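Local coordinates for hydrolase, isochorismatase family (Pseudomonas putida, PDB 4L07), which probably hydrolyses the amide bond of maleamate, giving maleate and ammonia, at residues C55-A58 against R59-F63; P78-P81 against W82-K85; I101-A104 against T105-P109; D192-S196 against D197-K201. One frame throughout, in Å; residues are numbered along the deposited sequence.

Contact 1. Residues C55-A58 against R59-F63; sequences CDLA and RALEF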
ATOM      1  N   CYS A  55       7.371 -13.962  23.134  1.00 24.87           N
ATOM      2  CA  CYS A  55       6.827 -14.821  22.078  1.00 24.45           C
ATOM      3  C   CYS A  55       6.310 -16.149  22.634  1.00 24.83           C
ATOM      4  O   CYS A  55       5.225 -16.594  22.260  1.00 23.13           O
ATOM      5  CB  CYS A  55       7.868 -15.069  20.989  1.00 24.40           C
ATOM      6  SG  CYS A  55       8.247 -13.616  19.977  1.00 24.65           S
ATOM      7  N   ASP A  56       7.075 -16.766  23.537  1.00 25.25           N
ATOM      8  CA  ASP A  56       6.634 -18.015  24.179  1.00 25.85           C
ATOM      9  C   ASP A  56       5.300 -17.864  24.904  1.00 25.93           C
ATOM     10  O   ASP A  56       4.432 -18.735  24.795  1.00 26.51           O
ATOM     11  CB  ASP A  56       7.704 -18.574  25.129  1.00 26.72           C
ATOM     12  CG  ASP A  56       8.887 -19.178  24.393  1.00 27.88           C
ATOM     13  OD1 ASP A  56       8.868 -19.233  23.145  1.00 28.39           O
ATOM     14  OD2 ASP A  56       9.855 -19.603  25.060  1.00 29.28           O
ATOM     15  N   LEU A  57       5.133 -16.758  25.632  1.00 25.83           N
ATOM     16  CA  LEU A  57       3.879 -16.480  26.325  1.00 25.68           C
ATOM     17  C   LEU A  57       2.748 -16.229  25.325  1.00 25.49           C
ATOM     18  O   LEU A  57       1.696 -16.860  25.404  1.00 24.71           O
ATOM     19  CB  LEU A  57       4.020 -15.271  27.257  1.00 26.73           C
ATOM     20  CG  LEU A  57       3.287 -15.182  28.610  1.00 28.49           C
ATOM     21  CD1 LEU A  57       2.921 -13.738  28.916  1.00 28.80           C
ATOM     22  CD2 LEU A  57       2.064 -16.081  28.754  1.00 29.18           C
ATOM     23  N   ALA A  58       2.968 -15.305  24.387  1.00 25.14           N
ATOM     24  CA  ALA A  58       1.950 -14.962  23.388  1.00 24.32           C
ATOM     25  C   ALA A  58       1.483 -16.181  22.594  1.00 24.63           C
ATOM     26  O   ALA A  58       0.275 -16.388  22.407  1.00 24.64           O
ATOM     27  CB  ALA A  58       2.469 -13.886  22.443  1.00 24.70           C
ATOM     28  N   ARG A  59       2.443 -16.982  22.138  1.00 24.24           N
ATOM     29  CA  ARG A  59       2.153 -18.179  21.354  1.00 25.03           C
ATOM     30  C   ARG A  59       1.275 -19.151  22.142  1.00 25.36           C
ATOM     31  O   ARG A  59       0.283 -19.663  21.619  1.00 26.10           O
ATOM     32  CB  ARG A  59       3.451 -18.863  20.920  1.00 24.47           C
ATOM     33  CG  ARG A  59       3.306 -19.770  19.706  1.00 25.06           C
ATOM     34  CD  ARG A  59       4.558 -20.606  19.470  1.00 24.83           C
ATOM     35  NE  ARG A  59       5.678 -19.817  18.952  1.00 25.22           N
ATOM     36  CZ  ARG A  59       6.705 -19.377  19.679  1.00 25.21           C
ATOM     37  NH1 ARG A  59       6.770 -19.640  20.980  1.00 25.48           N
ATOM     38  NH2 ARG A  59       7.672 -18.671  19.100  1.00 24.99           N
ATOM     39  N   ALA A  60       1.644 -19.388  23.398  1.00 25.90           N
ATOM     40  CA  ALA A  60       0.890 -20.269  24.288  1.00 27.48           C
ATOM     41  C   ALA A  60      -0.529 -19.757  24.540  1.00 27.89           C
ATOM     42  O   ALA A  60      -1.456 -20.549  24.711  1.00 28.66           O
ATOM     43  CB  ALA A  60       1.635 -20.463  25.600  1.00 27.95           C
ATOM     44  N   LEU A  61      -0.691 -18.434  24.544  1.00 27.76           N
ATOM     45  CA  LEU A  61      -1.993 -17.794  24.735  1.00 27.98           C
ATOM     46  C   LEU A  61      -2.784 -17.660  23.434  1.00 27.37           C
ATOM     47  O   LEU A  61      -3.878 -17.094  23.427  1.00 27.41           O
ATOM     48  CB  LEU A  61      -1.832 -16.421  25.404  1.00 27.77           C
ATOM     49  CG  LEU A  61      -1.283 -16.385  26.836  1.00 29.34           C
ATOM     50  CD1 LEU A  61      -1.132 -14.947  27.316  1.00 28.69           C
ATOM     51  CD2 LEU A  61      -2.151 -17.189  27.797  1.00 29.28           C
ATOM     52  N   GLU A  62      -2.222 -18.189  22.348  1.00 26.67           N
ATOM     53  CA  GLU A  62      -2.837 -18.168  21.010  1.00 27.55           C
ATOM     54  C   GLU A  62      -3.025 -16.766  20.419  1.00 26.73           C
ATOM     55  O   GLU A  62      -3.963 -16.508  19.660  1.00 26.38           O
ATOM     56  CB  GLU A  62      -4.131 -18.998  20.976  1.00 28.70           C
ATOM     57  CG  GLU A  62      -3.881 -20.469  21.284  1.00 30.74           C
ATOM     58  CD  GLU A  62      -5.146 -21.303  21.403  1.00 32.62           C
ATOM     59  OE1 GLU A  62      -5.014 -22.540  21.526  1.00 33.39           O
ATOM     60  OE2 GLU A  62      -6.264 -20.741  21.385  1.00 33.60           O
ATOM     61  N   PHE A  63      -2.113 -15.865  20.775  1.00 26.03           N
ATOM     62  CA  PHE A  63      -2.024 -14.559  20.130  1.00 25.00           C
ATOM     63  C   PHE A  63      -1.033 -14.688  18.978  1.00 24.45           C
ATOM     64  O   PHE A  63      -0.039 -15.416  19.101  1.00 25.13           O
ATOM     65  CB  PHE A  63      -1.534 -13.485  21.106  1.00 25.43           C
ATOM     66  CG  PHE A  63      -2.383 -13.331  22.335  1.00 25.90           C
ATOM     67  CD1 PHE A  63      -3.772 -13.462  22.273  1.00 26.45           C
ATOM     68  CD2 PHE A  63      -1.794 -13.013  23.557  1.00 26.68           C
ATOM     69  CE1 PHE A  63      -4.551 -13.311  23.414  1.00 26.76           C
ATOM     70  CE2 PHE A  63      -2.571 -12.854  24.697  1.00 27.42           C
ATOM     71  CZ  PHE A  63      -3.949 -13.003  24.624  1.00 26.86           C
TER
HETATM   72  O   HOH W   1       5.078 -20.943  23.164  1.00 26.14           O
HETATM   73  O   HOH W   2       9.723 -17.721  20.878  1.00 27.12           O
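D56 and R59 sit one turn apart near the end of helix 45-60, side by side and pointing the same way. NH1 of R59 donates to OD1 of D56 at 3.0 Å, a salt bridge that runs in the guanidinium plane and meets the carboxylate on its anti side, somewhat out of its plane. The two planes are turned 58° apart. The arginine chain bends at chi3 (-73°), which folds the guanidinium back along the helix toward D56. Two waters also lie at this edge, in the guanidinium plane. Water 1 links NH1 of R59 to the backbone O of D56, which also accepts from A60 N. Water 2 joins NH2 of R59 to OD1 of D56. Both charges have second partners: NH2 of R59 pairs with D111, and OD2 of D56 with K52. Replacing R59 by an alanine would probably leave D111 without this salt bridge and D56 with one countercharge fewer, though K52 remains. On another side of the helix, CD2 of L57 touches CD1 of L61 at 3.7 Å, and both leucines face helix 196-207. The backbone then closes the helix. R59 N bonds to C55 O at 2.8 Å, and L61 N to L57 O at 3.0 Å. E62 takes a positive phi of 64°. Its N reaches R59 O, and F63 N reaches A58 O at 2.9 Å. This is a Schellman motif, the C-terminal cap of helix 45-60 in the parallel alpha/beta fold of the isochorismatase family.

Contact 2. Residues P78-P81 against W82-K85; sequences PMLP and WLEK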
ATOM      1  N   PRO A  78      19.754  -4.647  -8.183  1.00 25.48           N
ATOM      2  CA  PRO A  78      19.875  -3.397  -8.944  1.00 24.64           C
ATOM      3  C   PRO A  78      18.568  -2.609  -9.103  1.00 24.18           C
ATOM      4  O   PRO A  78      18.602  -1.449  -9.517  1.00 24.38           O
ATOM      5  CB  PRO A  78      20.401  -3.859 -10.312  1.00 25.73           C
ATOM      6  CG  PRO A  78      19.992  -5.287 -10.416  1.00 26.69           C
ATOM      7  CD  PRO A  78      20.037  -5.831  -9.018  1.00 25.39           C
ATOM      8  N   MET A  79      17.441  -3.228  -8.762  1.00 23.24           N
ATOM      9  CA  MET A  79      16.129  -2.604  -8.941  1.00 22.47           C
ATOM     10  C   MET A  79      15.704  -1.705  -7.779  1.00 22.27           C
ATOM     11  O   MET A  79      14.826  -0.859  -7.947  1.00 22.00           O
ATOM     12  CB  MET A  79      15.054  -3.674  -9.145  1.00 23.08           C
ATOM     13  CG  MET A  79      15.341  -4.651 -10.268  1.00 23.35           C
ATOM     14  SD  MET A  79      13.863  -5.625 -10.613  1.00 24.64           S
ATOM     15  CE  MET A  79      14.439  -6.630 -11.974  1.00 24.50           C
ATOM     16  N   LEU A  80      16.294  -1.906  -6.605  1.00 20.67           N
ATOM     17  CA  LEU A  80      15.818  -1.227  -5.394  1.00 20.63           C
ATOM     18  C   LEU A  80      16.821  -0.184  -4.889  1.00 20.51           C
ATOM     19  O   LEU A  80      17.912  -0.538  -4.428  1.00 20.18           O
ATOM     20  CB  LEU A  80      15.497  -2.241  -4.295  1.00 21.05           C
ATOM     21  CG  LEU A  80      14.397  -3.272  -4.554  1.00 21.36           C
ATOM     22  CD1 LEU A  80      14.500  -4.429  -3.570  1.00 21.58           C
ATOM     23  CD2 LEU A  80      13.012  -2.626  -4.511  1.00 21.43           C
ATOM     24  N   PRO A  81      16.452   1.108  -4.969  1.00 20.35           N
ATOM     25  CA  PRO A  81      17.410   2.152  -4.610  1.00 20.36           C
ATOM     26  C   PRO A  81      17.821   2.170  -3.136  1.00 20.31           C
ATOM     27  O   PRO A  81      18.851   2.749  -2.819  1.00 20.76           O
ATOM     28  CB  PRO A  81      16.698   3.453  -5.004  1.00 20.48           C
ATOM     29  CG  PRO A  81      15.250   3.107  -5.009  1.00 20.55           C
ATOM     30  CD  PRO A  81      15.181   1.675  -5.464  1.00 20.49           C
ATOM     31  N   TRP A  82      17.049   1.541  -2.246  1.00 19.78           N
ATOM     32  CA  TRP A  82      17.489   1.444  -0.851  1.00 19.73           C
ATOM     33  C   TRP A  82      18.843   0.779  -0.742  1.00 20.45           C
ATOM     34  O   TRP A  82      19.665   1.156   0.103  1.00 20.11           O
ATOM     35  CB  TRP A  82      16.452   0.744   0.024  1.00 19.88           C
ATOM     36  CG  TRP A  82      16.837   0.734   1.481  1.00 19.96           C
ATOM     37  CD1 TRP A  82      17.199   1.824   2.273  1.00 19.97           C
ATOM     38  CD2 TRP A  82      16.897  -0.426   2.371  1.00 20.02           C
ATOM     39  NE1 TRP A  82      17.488   1.425   3.555  1.00 19.74           N
ATOM     40  CE2 TRP A  82      17.322   0.084   3.681  1.00 20.25           C
ATOM     41  CE3 TRP A  82      16.655  -1.789   2.220  1.00 19.98           C
ATOM     42  CZ2 TRP A  82      17.496  -0.752   4.775  1.00 20.31           C
ATOM     43  CZ3 TRP A  82      16.827  -2.621   3.335  1.00 20.39           C
ATOM     44  CH2 TRP A  82      17.237  -2.113   4.581  1.00 20.42           C
ATOM     45  N   LEU A  83      19.096  -0.191  -1.619  1.00 21.03           N
ATOM     46  CA  LEU A  83      20.366  -0.934  -1.622  1.00 21.84           C
ATOM     47  C   LEU A  83      21.554  -0.136  -2.173  1.00 22.29           C
ATOM     48  O   LEU A  83      22.710  -0.539  -1.994  1.00 22.47           O
ATOM     49  CB  LEU A  83      20.214  -2.272  -2.360  1.00 23.17           C
ATOM     50  CG  LEU A  83      19.277  -3.344  -1.787  1.00 24.48           C
ATOM     51  CD1 LEU A  83      19.471  -3.534  -0.291  1.00 24.34           C
ATOM     52  CD2 LEU A  83      17.827  -3.006  -2.067  1.00 25.91           C
ATOM     53  N   GLU A  84      21.272   0.986  -2.838  1.00 22.14           N
ATOM     54  CA  GLU A  84      22.322   1.939  -3.211  1.00 22.36           C
ATOM     55  C   GLU A  84      22.863   2.653  -1.965  1.00 22.41           C
ATOM     56  O   GLU A  84      24.082   2.755  -1.786  1.00 21.95           O
ATOM     57  CB  GLU A  84      21.802   2.949  -4.239  1.00 23.69           C
ATOM     58  CG  GLU A  84      22.778   4.069  -4.576  1.00 24.69           C
ATOM     59  CD  GLU A  84      22.209   5.057  -5.577  1.00 25.52           C
ATOM     60  OE1 GLU A  84      21.064   5.515  -5.386  1.00 26.09           O
ATOM     61  OE2 GLU A  84      22.908   5.375  -6.559  1.00 25.64           O
ATOM     62  N   LYS A  85      21.960   3.128  -1.105  1.00 21.26           N
ATOM     63  CA  LYS A  85      22.341   3.753   0.169  1.00 21.23           C
ATOM     64  C   LYS A  85      22.873   2.735   1.175  1.00 21.03           C
ATOM     65  O   LYS A  85      23.964   2.903   1.733  1.00 20.42           O
ATOM     66  CB  LYS A  85      21.153   4.497   0.811  1.00 21.63           C
ATOM     67  CG  LYS A  85      20.774   5.831   0.182  1.00 21.64           C
ATOM     68  CD  LYS A  85      21.872   6.893   0.259  1.00 20.98           C
ATOM     69  CE  LYS A  85      22.406   7.119   1.668  1.00 21.01           C
ATOM     70  NZ  LYS A  85      23.387   8.240   1.706  1.00 20.38           N
TER
HETATM   71  O   HOH W   3      19.303   5.517  -3.281  1.00 21.61           O
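With chi1 near -60° in both L80 and L83, each CG lies anti to its own carbonyl carbon, and the two leucine side chains run side by side in the same direction. They meet at the first turn of the short helix 82-85, in the long connection between strands 65-70 and 112-116 of the alpha/beta fold. CD2 of L83 lies against CB of L80 at 3.3 Å, a close approach for two carbons. The same methyl lies 3.4 Å from L80 O. That oxygen accepts from L83 N at 3.1 Å, with the donor above the carbonyl plane. P81 comes next, and its O takes E84 N at 3.0 Å, from well above the carbonyl plane. L80 touches L130 of the third subunit. The charged ends of E84 and K85 turn to the second subunit, where the E84 carboxylate meets K163 and the backbone N of S17, and K85 NZ meets D192 and the backbone O of N14. E84 CG is anti to the backbone N (chi1 174°), and the chain runs extended from there. A water spans back from it, giving one hydrogen to P81 O at 2.8 Å and the other to OE1 of E84 at 2.7 Å.

Contact 3. Residues I101-A104 against T105-P109; sequences IDMA and TGIQP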
ATOM      1  N   ILE A 101      16.103 -16.828  10.522  1.00 24.14           N
ATOM      2  CA  ILE A 101      15.758 -16.278  11.828  1.00 24.11           C
ATOM      3  C   ILE A 101      16.673 -16.918  12.867  1.00 24.59           C
ATOM      4  O   ILE A 101      16.853 -18.136  12.872  1.00 24.00           O
ATOM      5  CB  ILE A 101      14.266 -16.510  12.177  1.00 24.16           C
ATOM      6  CG1 ILE A 101      13.343 -15.889  11.105  1.00 24.14           C
ATOM      7  CG2 ILE A 101      13.923 -15.968  13.562  1.00 24.17           C
ATOM      8  CD1 ILE A 101      13.560 -14.404  10.853  1.00 23.66           C
ATOM      9  N   ASP A 102      17.265 -16.089  13.719  1.00 24.62           N
ATOM     10  CA  ASP A 102      18.170 -16.573  14.761  1.00 24.86           C
ATOM     11  C   ASP A 102      17.423 -17.500  15.730  1.00 25.76           C
ATOM     12  O   ASP A 102      16.371 -17.142  16.261  1.00 24.33           O
ATOM     13  CB  ASP A 102      18.798 -15.383  15.495  1.00 24.71           C
ATOM     14  CG  ASP A 102      19.980 -15.781  16.366  1.00 24.90           C
ATOM     15  OD1 ASP A 102      19.923 -16.855  16.994  1.00 25.38           O
ATOM     16  OD2 ASP A 102      20.963 -15.009  16.425  1.00 24.62           O
ATOM     17  N   MET A 103      17.975 -18.694  15.954  1.00 27.01           N
ATOM     18  CA  MET A 103      17.339 -19.682  16.835  1.00 28.57           C
ATOM     19  C   MET A 103      17.170 -19.212  18.284  1.00 27.20           C
ATOM     20  O   MET A 103      16.309 -19.720  19.000  1.00 27.57           O
ATOM     21  CB  MET A 103      18.071 -21.034  16.780  1.00 30.92           C
ATOM     22  CG  MET A 103      17.699 -21.906  15.584  1.00 34.77           C
ATOM     23  SD  MET A 103      15.924 -22.204  15.359  1.00 39.84           S
ATOM     24  CE  MET A 103      15.509 -23.208  16.788  1.00 37.54           C
ATOM     25  N   ALA A 104      17.979 -18.233  18.698  1.00 26.87           N
ATOM     26  CA  ALA A 104      17.893 -17.645  20.039  1.00 25.71           C
ATOM     27  C   ALA A 104      16.554 -16.956  20.317  1.00 25.58           C
ATOM     28  O   ALA A 104      16.209 -16.702  21.470  1.00 24.99           O
ATOM     29  CB  ALA A 104      19.053 -16.677  20.272  1.00 24.99           C
ATOM     30  N   THR A 105      15.801 -16.659  19.258  1.00 24.88           N
ATOM     31  CA  THR A 105      14.465 -16.083  19.395  1.00 24.44           C
ATOM     32  C   THR A 105      13.457 -17.136  19.850  1.00 24.75           C
ATOM     33  O   THR A 105      12.362 -16.799  20.296  1.00 24.91           O
ATOM     34  CB  THR A 105      13.951 -15.526  18.060  1.00 23.46           C
ATOM     35  OG1 THR A 105      13.825 -16.600  17.118  1.00 23.35           O
ATOM     36  CG2 THR A 105      14.900 -14.472  17.517  1.00 23.39           C
ATOM     37  N   GLY A 106      13.830 -18.407  19.702  1.00 25.22           N
ATOM     38  CA  GLY A 106      12.951 -19.522  20.021  1.00 24.66           C
ATOM     39  C   GLY A 106      11.872 -19.751  18.975  1.00 24.00           C
ATOM     40  O   GLY A 106      10.864 -20.390  19.259  1.00 25.35           O
ATOM     41  N   ILE A 107      12.074 -19.225  17.768  1.00 23.82           N
ATOM     42  CA  ILE A 107      11.133 -19.448  16.659  1.00 23.34           C
ATOM     43  C   ILE A 107      10.821 -20.942  16.492  1.00 23.46           C
ATOM     44  O   ILE A 107      11.712 -21.792  16.585  1.00 22.49           O
ATOM     45  CB  ILE A 107      11.648 -18.829  15.328  1.00 23.47           C
ATOM     46  CG1 ILE A 107      10.596 -18.962  14.213  1.00 23.80           C
ATOM     47  CG2 ILE A 107      13.013 -19.395  14.934  1.00 24.37           C
ATOM     48  CD1 ILE A 107      10.936 -18.208  12.944  1.00 24.16           C
ATOM     49  N   GLN A 108       9.547 -21.244  16.264  1.00 22.49           N
ATOM     50  CA  GLN A 108       9.079 -22.623  16.105  1.00 22.38           C
ATOM     51  C   GLN A 108       8.549 -22.808  14.690  1.00 21.85           C
ATOM     52  O   GLN A 108       8.211 -21.818  14.039  1.00 21.19           O
ATOM     53  CB  GLN A 108       7.970 -22.914  17.115  1.00 23.31           C
ATOM     54  CG  GLN A 108       8.396 -22.746  18.565  1.00 24.26           C
ATOM     55  CD  GLN A 108       7.292 -23.078  19.549  1.00 24.89           C
ATOM     56  OE1 GLN A 108       6.194 -23.486  19.165  1.00 25.38           O
ATOM     57  NE2 GLN A 108       7.577 -22.897  20.828  1.00 25.37           N
ATOM     58  N   PRO A 109       8.479 -24.068  14.207  1.00 20.70           N
ATOM     59  CA  PRO A 109       7.983 -24.353  12.868  1.00 19.96           C
ATOM     60  C   PRO A 109       6.635 -23.698  12.535  1.00 19.90           C
ATOM     61  O   PRO A 109       6.431 -23.319  11.379  1.00 19.41           O
ATOM     62  CB  PRO A 109       7.854 -25.877  12.870  1.00 19.97           C
ATOM     63  CG  PRO A 109       8.984 -26.319  13.743  1.00 20.03           C
ATOM     64  CD  PRO A 109       9.092 -25.271  14.819  1.00 20.46           C
TER
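I101 and I107 cross at about a right angle, methyl against methyl. CD1 of I107 lies 3.8 Å from CG2 of I101 and equally close to CG1, so the end of the I107 chain rests across the fork of I101. I107 CG1 is anti to the backbone N (chi1 -175°), which extends the chain toward I101. From another side M103 also crosses I107 at about a right angle. Its SD touches CG2 of I107 at 4.1 Å. I107 is thus flanked by a buried isoleucine and an exposed methionine. I101, T105 and I107 all touch F67 of strand 65-70.

T105 is likewise set across I101, with OG1 3.6 Å from CG2 of I101. Its chi1 of 63° places OG1 between the backbone N and the carbonyl carbon, where it turns back on the chain. OG1 donates to D102 O at 2.7 Å, almost in line with the C=O bond. T105 N also donates to D102 O, at 3.1 Å but from above the carbonyl plane. One oxygen is therefore gripped twice by one residue. OG1 in turn accepts from I107 N at 3.2 Å. OD2 of D102 is hydrogen-bonded to the T34 hydroxyl, while OD1 accepts from A104 N at 2.9 Å. G106 N closes on M103 O, and G106 has a positive phi of 76°, which favours glycine.

The result is an Asx turn at D102 leading through a short 3-10 turn into an ST turn at T105, in the loop before strand 112-116, outermost in this chain's sheet.

Contact 4. Residues D192-S196 against D197-K201; sequences DVTDS and DDILK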
ATOM      1  N   ASP A 192       3.825   3.437  22.828  1.00 21.09           N
ATOM      2  CA  ASP A 192       4.346   3.453  24.192  1.00 22.13           C
ATOM      3  C   ASP A 192       5.607   2.609  24.324  1.00 22.06           C
ATOM      4  O   ASP A 192       5.587   1.399  24.072  1.00 21.47           O
ATOM      5  CB  ASP A 192       3.275   3.003  25.197  1.00 24.23           C
ATOM      6  CG  ASP A 192       2.430   4.164  25.721  1.00 26.28           C
ATOM      7  OD1 ASP A 192       2.721   5.328  25.369  1.00 26.79           O
ATOM      8  OD2 ASP A 192       1.471   3.916  26.488  1.00 26.59           O
ATOM      9  N   VAL A 193       6.697   3.265  24.719  1.00 21.60           N
ATOM     10  CA  VAL A 193       7.954   2.598  25.034  1.00 22.51           C
ATOM     11  C   VAL A 193       7.879   2.098  26.472  1.00 23.32           C
ATOM     12  O   VAL A 193       7.567   2.858  27.396  1.00 23.49           O
ATOM     13  CB  VAL A 193       9.174   3.530  24.833  1.00 22.22           C
ATOM     14  CG1 VAL A 193      10.477   2.819  25.176  1.00 22.68           C
ATOM     15  CG2 VAL A 193       9.214   4.052  23.405  1.00 22.01           C
ATOM     16  N   THR A 194       8.193   0.829  26.652  1.00 24.16           N
ATOM     17  CA  THR A 194       8.058   0.163  27.932  1.00 25.38           C
ATOM     18  C   THR A 194       9.117  -0.932  28.026  1.00 25.95           C
ATOM     19  O   THR A 194      10.169  -0.774  27.455  1.00 25.17           O
ATOM     20  CB  THR A 194       6.621  -0.329  28.182  1.00 26.23           C
ATOM     21  OG1 THR A 194       6.522  -0.895  29.493  1.00 25.75           O
ATOM     22  CG2 THR A 194       6.184  -1.329  27.128  1.00 25.88           C
ATOM     23  N   ASP A 195       8.889  -1.964  28.829  1.00 26.37           N
ATOM     24  CA  ASP A 195       9.841  -3.080  28.913  1.00 26.93           C
ATOM     25  C   ASP A 195       9.144  -4.441  28.892  1.00 25.64           C
ATOM     26  O   ASP A 195       7.918  -4.517  29.010  1.00 24.68           O
ATOM     27  CB  ASP A 195      10.799  -2.936  30.117  1.00 28.28           C
ATOM     28  CG  ASP A 195      10.089  -2.964  31.468  1.00 29.65           C
ATOM     29  OD1 ASP A 195      10.722  -2.543  32.460  1.00 32.79           O
ATOM     30  OD2 ASP A 195       8.931  -3.418  31.570  1.00 30.25           O
ATOM     31  N   SER A 196       9.931  -5.505  28.738  1.00 26.48           N
ATOM     32  CA  SER A 196       9.393  -6.863  28.594  1.00 26.70           C
ATOM     33  C   SER A 196       8.589  -7.327  29.812  1.00 27.49           C
ATOM     34  O   SER A 196       7.562  -7.986  29.654  1.00 26.98           O
ATOM     35  CB  SER A 196      10.495  -7.867  28.241  1.00 26.86           C
ATOM     36  OG  SER A 196      11.531  -7.884  29.207  1.00 26.12           O
ATOM     37  N   ASP A 197       9.052  -6.971  31.012  1.00 28.20           N
ATOM     38  CA  ASP A 197       8.316  -7.246  32.254  1.00 29.81           C
ATOM     39  C   ASP A 197       6.867  -6.757  32.195  1.00 28.54           C
ATOM     40  O   ASP A 197       5.946  -7.503  32.533  1.00 28.18           O
ATOM     41  CB  ASP A 197       9.024  -6.615  33.461  1.00 32.17           C
ATOM     42  CG  ASP A 197      10.171  -7.465  33.988  1.00 35.57           C
ATOM     43  OD1 ASP A 197      10.351  -8.617  33.534  1.00 37.35           O
ATOM     44  OD2 ASP A 197      10.897  -6.972  34.879  1.00 38.51           O
ATOM     45  N   ASP A 198       6.681  -5.505  31.773  1.00 27.30           N
ATOM     46  CA  ASP A 198       5.358  -4.913  31.566  1.00 27.52           C
ATOM     47  C   ASP A 198       4.573  -5.747  30.550  1.00 26.32           C
ATOM     48  O   ASP A 198       3.452  -6.164  30.828  1.00 26.59           O
ATOM     49  CB  ASP A 198       5.503  -3.447  31.104  1.00 28.24           C
ATOM     50  CG  ASP A 198       4.168  -2.782  30.708  1.00 30.14           C
ATOM     51  OD1 ASP A 198       4.201  -1.586  30.348  1.00 31.20           O
ATOM     52  OD2 ASP A 198       3.092  -3.411  30.738  1.00 32.10           O
ATOM     53  N   ILE A 199       5.171  -5.995  29.385  1.00 25.27           N
ATOM     54  CA  ILE A 199       4.505  -6.752  28.321  1.00 24.78           C
ATOM     55  C   ILE A 199       4.000  -8.101  28.831  1.00 24.66           C
ATOM     56  O   ILE A 199       2.840  -8.448  28.625  1.00 24.00           O
ATOM     57  CB  ILE A 199       5.416  -6.938  27.079  1.00 24.63           C
ATOM     58  CG1 ILE A 199       5.773  -5.579  26.450  1.00 25.17           C
ATOM     59  CG2 ILE A 199       4.769  -7.863  26.048  1.00 25.21           C
ATOM     60  CD1 ILE A 199       4.584  -4.731  26.027  1.00 25.07           C
ATOM     61  N   LEU A 200       4.871  -8.838  29.515  1.00 24.66           N
ATOM     62  CA  LEU A 200       4.534 -10.179  30.005  1.00 25.82           C
ATOM     63  C   LEU A 200       3.339 -10.158  30.956  1.00 26.24           C
ATOM     64  O   LEU A 200       2.411 -10.946  30.800  1.00 26.84           O
ATOM     65  CB  LEU A 200       5.745 -10.840  30.671  1.00 25.70           C
ATOM     66  CG  LEU A 200       6.941 -11.196  29.785  1.00 25.83           C
ATOM     67  CD1 LEU A 200       8.154 -11.519  30.649  1.00 26.51           C
ATOM     68  CD2 LEU A 200       6.628 -12.339  28.822  1.00 25.81           C
ATOM     69  N   LYS A 201       3.365  -9.237  31.920  1.00 27.72           N
ATOM     70  CA  LYS A 201       2.273  -9.058  32.875  1.00 28.44           C
ATOM     71  C   LYS A 201       0.988  -8.676  32.145  1.00 28.28           C
ATOM     72  O   LYS A 201      -0.084  -9.204  32.446  1.00 27.12           O
ATOM     73  CB  LYS A 201       2.654  -7.996  33.916  1.00 31.01           C
ATOM     74  CG  LYS A 201       1.620  -7.746  35.005  1.00 34.20           C
ATOM     75  CD  LYS A 201       2.120  -6.707  35.998  1.00 36.71           C
ATOM     76  CE  LYS A 201       1.004  -6.189  36.893  1.00 37.82           C
ATOM     77  NZ  LYS A 201       0.610  -7.179  37.933  1.00 40.09           N
TER
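T194 and D198 meet where strand 192-194 passes into helix 196-207, a beta-to-alpha junction with D195 as N-cap. The strand is the last in the parallel sheet of the alpha/beta fold. D197 comes first, and its CB lies 3.7 Å from OD2 of D195. D198 follows and meets both T194 and D195. Its backbone N donates to OD2 of D195 at 3.1 Å, nearly straight, which is the capping bond. Its OD1 accepts from OG1 of T194 at 2.6 Å, on the anti side of the carboxylate. The T194 chi1 of -176° swings OG1 away from the backbone N to reach it, and the two side chains cross at about a right angle. D198 OD1 also meets R18 in a salt bridge. A valine in place of T194 would probably leave D198 with one donor fewer and its carboxylate less firmly fixed in rotation. I199 is next. Its CD1 touches CG2 of T194 at 3.9 Å, and its N bonds to D195 O in the carbonyl plane. L200 packs on L57 of helix 45-60. Its N meets S196 O at 2.8 Å, and its CG lies 3.3 Å from the same oxygen.

How the contacts relate
Contacts 1 and 4 lie on the opposite side of the chain's centre from contact 2. Their own centres are 15 Å apart, and they touch where CD1 of L57 lies 3.4 Å from L200 O, so the helix ending in 55-63 packs on the helix that starts in 192-201. Contacts 1 and 3 are 14 Å apart between centres, and CD of R59 comes within 3.3 Å of OE1 of Q108. D111 joins these two as well, meeting both R59 and Q108 N. Contact 2 stands off, 37 Å from contact 1 between centres. Yet contact 2 of one subunit meets contact 4 of another through K85 and D192. A sulfate, probably from the crystallisation liquor, lies about 4 Å from the W82 side chain.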